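Local atomic coordinates of hypothetical protein PH0730 (Pyrococcus horikoshii, PDB entry 2P8T), a protein that is of unknown function but may bind ATP and have aminoacyl-tRNA ligase activity. Residues D58-K63 / H67-K72; I111-E116 / A183-K188; D115-I118 / G124-I127. All coordinates share one frame; numbering follows the deposited sequence.

Contact 1 (D58-K63 / H67-K72); sequences DIIRSK and HFLTLK
Arg61 and Phe68 form the hydrogen-bonded pair of an antiparallel beta hairpin: Arg61 N donates to Phe68 O at 2.9 Å, and Phe68 N returns a bond to Arg61 O at 2.9 Å. Past the strands, Thr70 N reaches Ile59 O at 3.1 Å. Thr70 OG1 gives its proton to Asp58 O at 2.6 Å from above the carbonyl plane; as N-cap of helix 71-81 the same hydroxyl also accepts from Gly73 N. A water joins Asp58 OD2 to Lys72 N.

Among side chains, Phe68 CG sits between its backbone N and carbonyl carbon (chi1 59°), which turns the ring back over Arg61. One face meets Arg61 CA, CZ lies 3.6 Å from Arg61 CB, and at the edge CE2 comes within 3.0 Å of Lys63 O. With an alanine in place of Phe68, Arg61 CA and CB would probably lose the ring that covers them, and Lys63 O its neighbour at the ring edge. Ser62 OG lies over one face of the His67 ring, displaced toward its rim.

With helices 17-26, 33-40 and 44-56 before it, the hairpin is consistent with the wing of a winged helix-turn-helix domain; Ile60 packs on Leu51 and Leu54 of helix 44-56, and Ile59 on Ile76 of helix 71-81.

Contact 2 (I111-E116 / A183-K188); sequences IELRDE and AYILKK
Leu113 meets Ile185 and Leu186 where helices 110-119 and 172-187 pack together in the helical layer of an alpha/beta domain built on a five-stranded antiparallel sheet. The short axis segments cross obliquely, their N-to-C directions 134° apart, and come no closer than 11.0 Å, so the contact is made by side chains; the closest CA atoms, those of Leu113 and Ile185, are 8.2 Å from each other.

The apolar contacts fan out from Leu113. Its CD2 lies 3.8 Å from Ile185 CG2, the two side chains sliding past each other in opposite directions, while Leu113 CD1 lies 4.0 Å from Leu186 CD2. Leu113 also packs on Phe108 and Val182, and Leu186 on Val102 of strand 95-102.

No hydrogen bond links the two segments. The charged Glu116 contributes CB and CG; its chain bends at chi2, and OE2 makes a long, weak ion pair with Lys119. Ile185 serves both neighbours through a fork: at chi1 -64° its CG2 is anti to the backbone N and faces Leu113, while the CG1 branch crosses Glu116 at about a right angle and brings CD1 to 3.7 Å from Glu116 CB.

Contact 3 (D115-I118 / G124-I127); sequences DEAI and GAMI
With CG1 anti to the carbonyl carbon (chi1 -66°) and CD1 extended beyond it (chi2 166°), Ile118 stretches its longer branch from the helix side over Gly124 of the strand. The two segments belong to a split beta-alpha-beta unit: strand 95-102 leads into helix 110-119, which turns back through a short loop into strand 124-131, parallel to the first, and strand 163-168 lies between the two.

Ile118 CG1 comes to 4.3 Å from Gly124 CA, a loose contact with bare backbone. Gly124 is almost fully extended (phi -161°, psi 173°), and a CB on it would be directed away from the helix. One residue further along the strand, Ala125 faces the helix, and Ala117 faces it in return. Methyl to methyl, the pair needs little room: the CA atoms of Ala117 and Ala125 are 6.7 Å apart, so the helix lies close to the sheet here. The contact is wholly apolar, without a hydrogen bond across it.

Both alanines are buried. Val182 of helix 172-187 also covers Ala117, and Thr167 of strand 163-168 flanks Ala125. Backbone bonds from Gly124 to Trp168 and from Met126 to Ile166 hold the strand in the sheet, and Ser110 OG at the start of the helix is bonded to Ile127 O. Ala117 CB lies 3.9 Å from Ala125 CB.

Overall arrangement
Contacts 2 and 3 share Asp115 and Glu116 of helix 110-119 and have centres about 8 Å apart: the helix meets helix 172-187 in one and its own following strand in the other. They also touch directly, for Leu113 CB lies 3.8 Å from Ile127 CD1 and Arg114 CG 3.6 Å from Ala125 O, so helix 110-119 joins helix 172-187 and strand 124-131 in one packed region. Contact 1 stands apart in the N-terminal domain, on the other side of the chain's centre; its centre is about 29 Å from that of contact 2 and about 32 Å from that of contact 3. No active site is known to which they could be tied.

Contact 1 (D58-K63 / H67-K72)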
loop_
_atom_site.group_PDB
_atom_site.type_symbol
_atom_site.label_atom_id
_atom_site.label_comp_id
_atom_site.label_asym_id
_atom_site.label_seq_id
_atom_site.Cartn_x
_atom_site.Cartn_y
_atom_site.Cartn_z
ATOM N N ASP A 58 -20.760 6.055 -4.609
ATOM C CA ASP A 58 -20.708 5.567 -6.010
ATOM C C ASP A 58 -19.273 5.210 -6.398
ATOM O O ASP A 58 -18.841 5.444 -7.537
ATOM C CB ASP A 58 -21.280 6.591 -6.994
ATOM C CG ASP A 58 -21.430 6.023 -8.416
ATOM O OD1 ASP A 58 -21.733 4.818 -8.540
ATOM O OD2 ASP A 58 -21.217 6.792 -9.393
ATOM N N ILE A 59 -18.538 4.664 -5.436
ATOM C CA ILE A 59 -17.166 4.253 -5.691
ATOM C C ILE A 59 -17.132 2.779 -6.007
ATOM O O ILE A 59 -16.333 2.336 -6.832
ATOM C CB ILE A 59 -16.224 4.639 -4.536
ATOM C CG1 ILE A 59 -16.076 6.166 -4.515
ATOM C CG2 ILE A 59 -14.853 3.981 -4.679
ATOM C CD1 ILE A 59 -15.336 6.712 -3.260
ATOM N N ILE A 60 -18.014 2.029 -5.364
ATOM C CA ILE A 60 -18.209 0.609 -5.667
ATOM C C ILE A 60 -19.684 0.279 -5.888
ATOM O O ILE A 60 -20.576 1.045 -5.505
ATOM C CB ILE A 60 -17.656 -0.332 -4.567
ATOM C CG1 ILE A 60 -18.515 -0.262 -3.286
ATOM C CG2 ILE A 60 -16.162 -0.075 -4.300
ATOM C CD1 ILE A 60 -18.117 -1.257 -2.242
ATOM N N ARG A 61 -19.919 -0.855 -6.536
ATOM C CA ARG A 61 -21.254 -1.414 -6.688
ATOM C C ARG A 61 -21.154 -2.902 -6.418
ATOM O O ARG A 61 -20.075 -3.480 -6.549
ATOM C CB ARG A 61 -21.820 -1.136 -8.092
ATOM C CG ARG A 61 -22.421 0.273 -8.292
ATOM C CD ARG A 61 -23.796 0.404 -7.615
ATOM N NE ARG A 61 -24.328 1.771 -7.574
ATOM C CZ ARG A 61 -24.045 2.670 -6.626
ATOM N NH1 ARG A 61 -23.186 2.380 -5.649
ATOM N NH2 ARG A 61 -24.611 3.873 -6.664
ATOM N N SER A 62 -22.272 -3.514 -6.016
ATOM C CA SER A 62 -22.305 -4.935 -5.663
ATOM C C SER A 62 -23.081 -5.765 -6.684
ATOM O O SER A 62 -24.142 -5.344 -7.148
ATOM C CB SER A 62 -22.914 -5.134 -4.279
ATOM O OG SER A 62 -23.135 -6.511 -4.024
ATOM N N LYS A 63 -22.530 -6.938 -7.014
ATOM C CA LYS A 63 -23.108 -7.881 -7.995
ATOM C C LYS A 63 -23.454 -7.246 -9.336
ATOM O O LYS A 63 -22.592 -6.649 -9.984
ATOM C CB LYS A 63 -24.327 -8.615 -7.419
ATOM C CG LYS A 63 -24.000 -9.953 -6.758
ATOM C CD LYS A 63 -23.474 -10.939 -7.794
ATOM C CE LYS A 63 -22.411 -11.842 -7.198
ATOM N NZ LYS A 63 -21.321 -12.044 -8.191
ATOM N N HIS A 67 -18.049 -7.231 -5.041
ATOM C CA HIS A 67 -18.028 -5.787 -5.180
ATOM C C HIS A 67 -17.010 -5.369 -6.232
ATOM O O HIS A 67 -15.933 -5.960 -6.350
ATOM C CB HIS A 67 -17.722 -5.132 -3.828
ATOM C CG HIS A 67 -18.692 -5.503 -2.749
ATOM N ND1 HIS A 67 -19.757 -4.704 -2.401
ATOM C CD2 HIS A 67 -18.776 -6.603 -1.964
ATOM C CE1 HIS A 67 -20.443 -5.283 -1.431
ATOM N NE2 HIS A 67 -19.875 -6.442 -1.154
ATOM N N PHE A 68 -17.365 -4.372 -7.020
ATOM C CA PHE A 68 -16.445 -3.879 -8.029
ATOM C C PHE A 68 -16.463 -2.379 -8.068
ATOM O O PHE A 68 -17.413 -1.740 -7.619
ATOM C CB PHE A 68 -16.790 -4.424 -9.415
ATOM C CG PHE A 68 -18.166 -4.062 -9.871
ATOM C CD1 PHE A 68 -18.372 -2.971 -10.701
ATOM C CD2 PHE A 68 -19.262 -4.804 -9.447
ATOM C CE1 PHE A 68 -19.661 -2.619 -11.118
ATOM C CE2 PHE A 68 -20.546 -4.466 -9.847
ATOM C CZ PHE A 68 -20.748 -3.371 -10.697
ATOM N N LEU A 69 -15.405 -1.837 -8.650
ATOM C CA LEU A 69 -15.233 -0.416 -8.807
ATOM C C LEU A 69 -16.119 0.111 -9.924
ATOM O O LEU A 69 -16.200 -0.480 -11.004
ATOM C CB LEU A 69 -13.752 -0.093 -9.076
ATOM C CG LEU A 69 -12.784 -0.278 -7.901
ATOM C CD1 LEU A 69 -11.337 -0.212 -8.386
ATOM C CD2 LEU A 69 -13.002 0.746 -6.804
ATOM N N THR A 70 -16.802 1.209 -9.638
ATOM C CA THR A 70 -17.593 1.942 -10.624
ATOM C C THR A 70 -16.625 2.731 -11.509
ATOM O O THR A 70 -15.409 2.659 -11.309
ATOM C CB THR A 70 -18.518 2.948 -9.934
ATOM O OG1 THR A 70 -17.711 3.941 -9.274
ATOM C CG2 THR A 70 -19.441 2.251 -8.901
ATOM N N LEU A 71 -17.159 3.507 -12.453
ATOM C CA LEU A 71 -16.323 4.398 -13.268
ATOM C C LEU A 71 -15.594 5.433 -12.395
ATOM O O LEU A 71 -14.394 5.671 -12.568
ATOM C CB LEU A 71 -17.137 5.057 -14.379
ATOM C CG LEU A 71 -17.810 4.043 -15.327
ATOM C CD1 LEU A 71 -18.706 4.749 -16.353
ATOM C CD2 LEU A 71 -16.808 3.094 -16.010
ATOM N N LYS A 72 -16.307 5.993 -11.422
ATOM C CA LYS A 72 -15.667 6.857 -10.414
ATOM C C LYS A 72 -14.570 6.108 -9.635
ATOM O O LYS A 72 -13.461 6.641 -9.462
ATOM C CB LYS A 72 -16.731 7.443 -9.473
ATOM C CG LYS A 72 -16.166 8.349 -8.391
ATOM C CD LYS A 72 -17.226 8.737 -7.400
ATOM C CE LYS A 72 -16.595 9.469 -6.208
ATOM N NZ LYS A 72 -17.665 9.936 -5.275
HETATM O O HOH W 1 -19.327 5.951 -11.338
#

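Contact 2 (I111-E116 / A183-K188)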
loop_
_atom_site.group_PDB
_atom_site.type_symbol
_atom_site.label_atom_id
_atom_site.label_comp_id
_atom_site.label_asym_id
_atom_site.label_seq_id
_atom_site.Cartn_x
_atom_site.Cartn_y
_atom_site.Cartn_z
ATOM N N ILE A 111 14.346 6.072 8.687
ATOM C CA ILE A 111 14.199 5.554 10.046
ATOM C C ILE A 111 12.867 6.005 10.666
ATOM O O ILE A 111 12.208 5.236 11.362
ATOM C CB ILE A 111 15.425 5.913 10.959
ATOM C CG1 ILE A 111 15.402 5.072 12.243
ATOM C CG2 ILE A 111 15.474 7.404 11.245
ATOM C CD1 ILE A 111 16.780 4.866 12.877
ATOM N N GLU A 112 12.467 7.238 10.367
ATOM C CA GLU A 112 11.193 7.771 10.847
ATOM C C GLU A 112 10.021 7.001 10.252
ATOM O O GLU A 112 9.077 6.622 10.952
ATOM C CB GLU A 112 11.096 9.271 10.538
ATOM C CG GLU A 112 12.202 10.096 11.189
ATOM C CD GLU A 112 11.919 11.586 11.198
ATOM O OE1 GLU A 112 10.866 12.003 10.666
ATOM O OE2 GLU A 112 12.757 12.345 11.740
ATOM N N LEU A 113 10.095 6.723 8.952
ATOM C CA LEU A 113 9.020 5.984 8.300
ATOM C C LEU A 113 8.950 4.539 8.802
ATOM O O LEU A 113 7.865 3.986 8.959
ATOM C CB LEU A 113 9.190 6.038 6.779
ATOM C CG LEU A 113 9.098 7.439 6.151
ATOM C CD1 LEU A 113 9.328 7.358 4.655
ATOM C CD2 LEU A 113 7.761 8.094 6.427
ATOM N N ARG A 114 10.116 3.941 9.064
ATOM C CA ARG A 114 10.150 2.601 9.609
ATOM C C ARG A 114 9.406 2.561 10.945
ATOM O O ARG A 114 8.621 1.663 11.186
ATOM C CB ARG A 114 11.583 2.130 9.822
ATOM C CG ARG A 114 11.641 0.729 10.419
ATOM C CD ARG A 114 13.004 0.371 10.905
ATOM N NE ARG A 114 13.628 1.318 11.841
ATOM C CZ ARG A 114 13.467 1.314 13.157
ATOM N NH1 ARG A 114 12.636 0.451 13.717
ATOM N NH2 ARG A 114 14.116 2.193 13.919
ATOM N N ASP A 115 9.690 3.534 11.805
ATOM C CA ASP A 115 9.079 3.613 13.139
ATOM C C ASP A 115 7.561 3.766 13.029
ATOM O O ASP A 115 6.808 3.135 13.788
ATOM C CB ASP A 115 9.688 4.777 13.927
ATOM C CG ASP A 115 11.147 4.536 14.302
ATOM O OD1 ASP A 115 11.604 3.369 14.244
ATOM O OD2 ASP A 115 11.842 5.518 14.663
ATOM N N GLU A 116 7.114 4.588 12.076
ATOM C CA GLU A 116 5.674 4.713 11.791
ATOM C C GLU A 116 5.102 3.397 11.286
ATOM O O GLU A 116 3.985 3.035 11.655
ATOM C CB GLU A 116 5.377 5.856 10.802
ATOM C CG GLU A 116 5.592 7.269 11.360
ATOM C CD GLU A 116 4.918 7.497 12.712
ATOM O OE1 GLU A 116 3.687 7.304 12.810
ATOM O OE2 GLU A 116 5.635 7.838 13.681
ATOM N N ALA A 183 3.074 4.786 2.610
ATOM C CA ALA A 183 2.690 5.402 1.342
ATOM C C ALA A 183 1.871 6.667 1.558
ATOM O O ALA A 183 2.136 7.740 0.944
ATOM C CB ALA A 183 1.906 4.394 0.516
ATOM N N TYR A 184 0.876 6.549 2.442
ATOM C CA TYR A 184 0.030 7.692 2.802
ATOM C C TYR A 184 0.816 8.861 3.414
ATOM O O TYR A 184 0.587 10.020 3.038
ATOM C CB TYR A 184 -1.103 7.246 3.724
ATOM C CG TYR A 184 -2.047 8.378 4.076
ATOM C CD1 TYR A 184 -2.816 8.993 3.093
ATOM C CD2 TYR A 184 -2.155 8.836 5.388
ATOM C CE1 TYR A 184 -3.675 10.053 3.397
ATOM C CE2 TYR A 184 -3.016 9.904 5.705
ATOM C CZ TYR A 184 -3.763 10.500 4.696
ATOM O OH TYR A 184 -4.627 11.543 4.990
ATOM N N ILE A 185 1.755 8.587 4.324
ATOM C CA ILE A 185 2.615 9.673 4.856
ATOM C C ILE A 185 3.344 10.409 3.715
ATOM O O ILE A 185 3.400 11.642 3.669
ATOM C CB ILE A 185 3.657 9.160 5.903
ATOM C CG1 ILE A 185 2.953 8.600 7.149
ATOM C CG2 ILE A 185 4.668 10.286 6.255
ATOM C CD1 ILE A 185 3.799 7.668 7.980
ATOM N N LEU A 186 3.912 9.645 2.784
ATOM C CA LEU A 186 4.721 10.226 1.711
ATOM C C LEU A 186 3.922 11.029 0.679
ATOM O O LEU A 186 4.450 11.975 0.048
ATOM C CB LEU A 186 5.483 9.103 0.987
ATOM C CG LEU A 186 6.692 8.586 1.762
ATOM C CD1 LEU A 186 7.153 7.253 1.169
ATOM C CD2 LEU A 186 7.802 9.625 1.774
ATOM N N LYS A 187 2.658 10.651 0.501
ATOM C CA LYS A 187 1.811 11.233 -0.548
ATOM C C LYS A 187 0.530 11.911 -0.020
ATOM O O LYS A 187 -0.411 12.163 -0.789
ATOM C CB LYS A 187 1.463 10.161 -1.582
ATOM C CG LYS A 187 2.621 9.808 -2.500
ATOM C CD LYS A 187 3.110 11.061 -3.259
ATOM C CE LYS A 187 3.935 10.671 -4.459
ATOM N NZ LYS A 187 4.253 11.840 -5.341
ATOM N N LYS A 188 0.530 12.200 1.285
ATOM C CA LYS A 188 -0.605 12.778 2.023
ATOM C C LYS A 188 -1.268 13.950 1.286
ATOM O O LYS A 188 -2.494 14.006 1.155
ATOM C CB LYS A 188 -0.099 13.238 3.408
ATOM C CG LYS A 188 -1.155 13.757 4.406
ATOM C CD LYS A 188 -0.503 14.346 5.678
ATOM C CE LYS A 188 0.163 15.716 5.451
ATOM N NZ LYS A 188 0.293 16.536 6.733
#

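Contact 3 (D115-I118 / G124-I127)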
loop_
_atom_site.group_PDB
_atom_site.type_symbol
_atom_site.label_atom_id
_atom_site.label_comp_id
_atom_site.label_asym_id
_atom_site.label_seq_id
_atom_site.Cartn_x
_atom_site.Cartn_y
_atom_site.Cartn_z
ATOM N N ASP A 115 9.690 3.534 11.805
ATOM C CA ASP A 115 9.079 3.613 13.139
ATOM C C ASP A 115 7.561 3.766 13.029
ATOM O O ASP A 115 6.808 3.135 13.788
ATOM C CB ASP A 115 9.688 4.777 13.927
ATOM C CG ASP A 115 11.147 4.536 14.302
ATOM O OD1 ASP A 115 11.604 3.369 14.244
ATOM O OD2 ASP A 115 11.842 5.518 14.663
ATOM N N GLU A 116 7.114 4.588 12.076
ATOM C CA GLU A 116 5.674 4.713 11.791
ATOM C C GLU A 116 5.102 3.397 11.286
ATOM O O GLU A 116 3.985 3.035 11.655
ATOM C CB GLU A 116 5.377 5.856 10.802
ATOM C CG GLU A 116 5.592 7.269 11.360
ATOM C CD GLU A 116 4.918 7.497 12.712
ATOM O OE1 GLU A 116 3.687 7.304 12.810
ATOM O OE2 GLU A 116 5.635 7.838 13.681
ATOM N N ALA A 117 5.859 2.648 10.476
ATOM C CA ALA A 117 5.343 1.349 9.978
ATOM C C ALA A 117 5.172 0.338 11.119
ATOM O O ALA A 117 4.188 -0.380 11.177
ATOM C CB ALA A 117 6.252 0.769 8.899
ATOM N N ILE A 118 6.150 0.294 12.020
ATOM C CA ILE A 118 6.080 -0.601 13.182
ATOM C C ILE A 118 4.905 -0.223 14.123
ATOM O O ILE A 118 4.236 -1.116 14.679
ATOM C CB ILE A 118 7.456 -0.713 13.900
ATOM C CG1 ILE A 118 8.473 -1.415 12.974
ATOM C CG2 ILE A 118 7.335 -1.533 15.191
ATOM C CD1 ILE A 118 9.915 -1.296 13.419
ATOM N N GLY A 124 8.910 -5.140 10.637
ATOM C CA GLY A 124 10.028 -4.318 10.205
ATOM C C GLY A 124 9.685 -3.576 8.921
ATOM O O GLY A 124 8.610 -3.782 8.349
ATOM N N ALA A 125 10.570 -2.688 8.498
ATOM C CA ALA A 125 10.395 -2.019 7.196
ATOM C C ALA A 125 11.716 -1.485 6.658
ATOM O O ALA A 125 12.585 -1.085 7.430
ATOM C CB ALA A 125 9.348 -0.890 7.289
ATOM N N MET A 126 11.836 -1.450 5.328
ATOM C CA MET A 126 12.898 -0.742 4.646
ATOM C C MET A 126 12.230 0.315 3.785
ATOM O O MET A 126 11.182 0.064 3.216
ATOM C CB MET A 126 13.681 -1.702 3.720
ATOM C CG MET A 126 14.577 -2.699 4.427
ATOM S SD MET A 126 15.193 -3.959 3.220
ATOM C CE MET A 126 13.958 -5.201 3.320
ATOM N N ILE A 127 12.797 1.505 3.719
ATOM C CA ILE A 127 12.342 2.496 2.732
ATOM C C ILE A 127 13.558 2.921 1.887
ATOM O O ILE A 127 14.476 3.608 2.363
ATOM C CB ILE A 127 11.611 3.736 3.338
ATOM C CG1 ILE A 127 10.390 3.327 4.177
ATOM C CG2 ILE A 127 11.035 4.603 2.203
ATOM C CD1 ILE A 127 10.695 2.770 5.582
#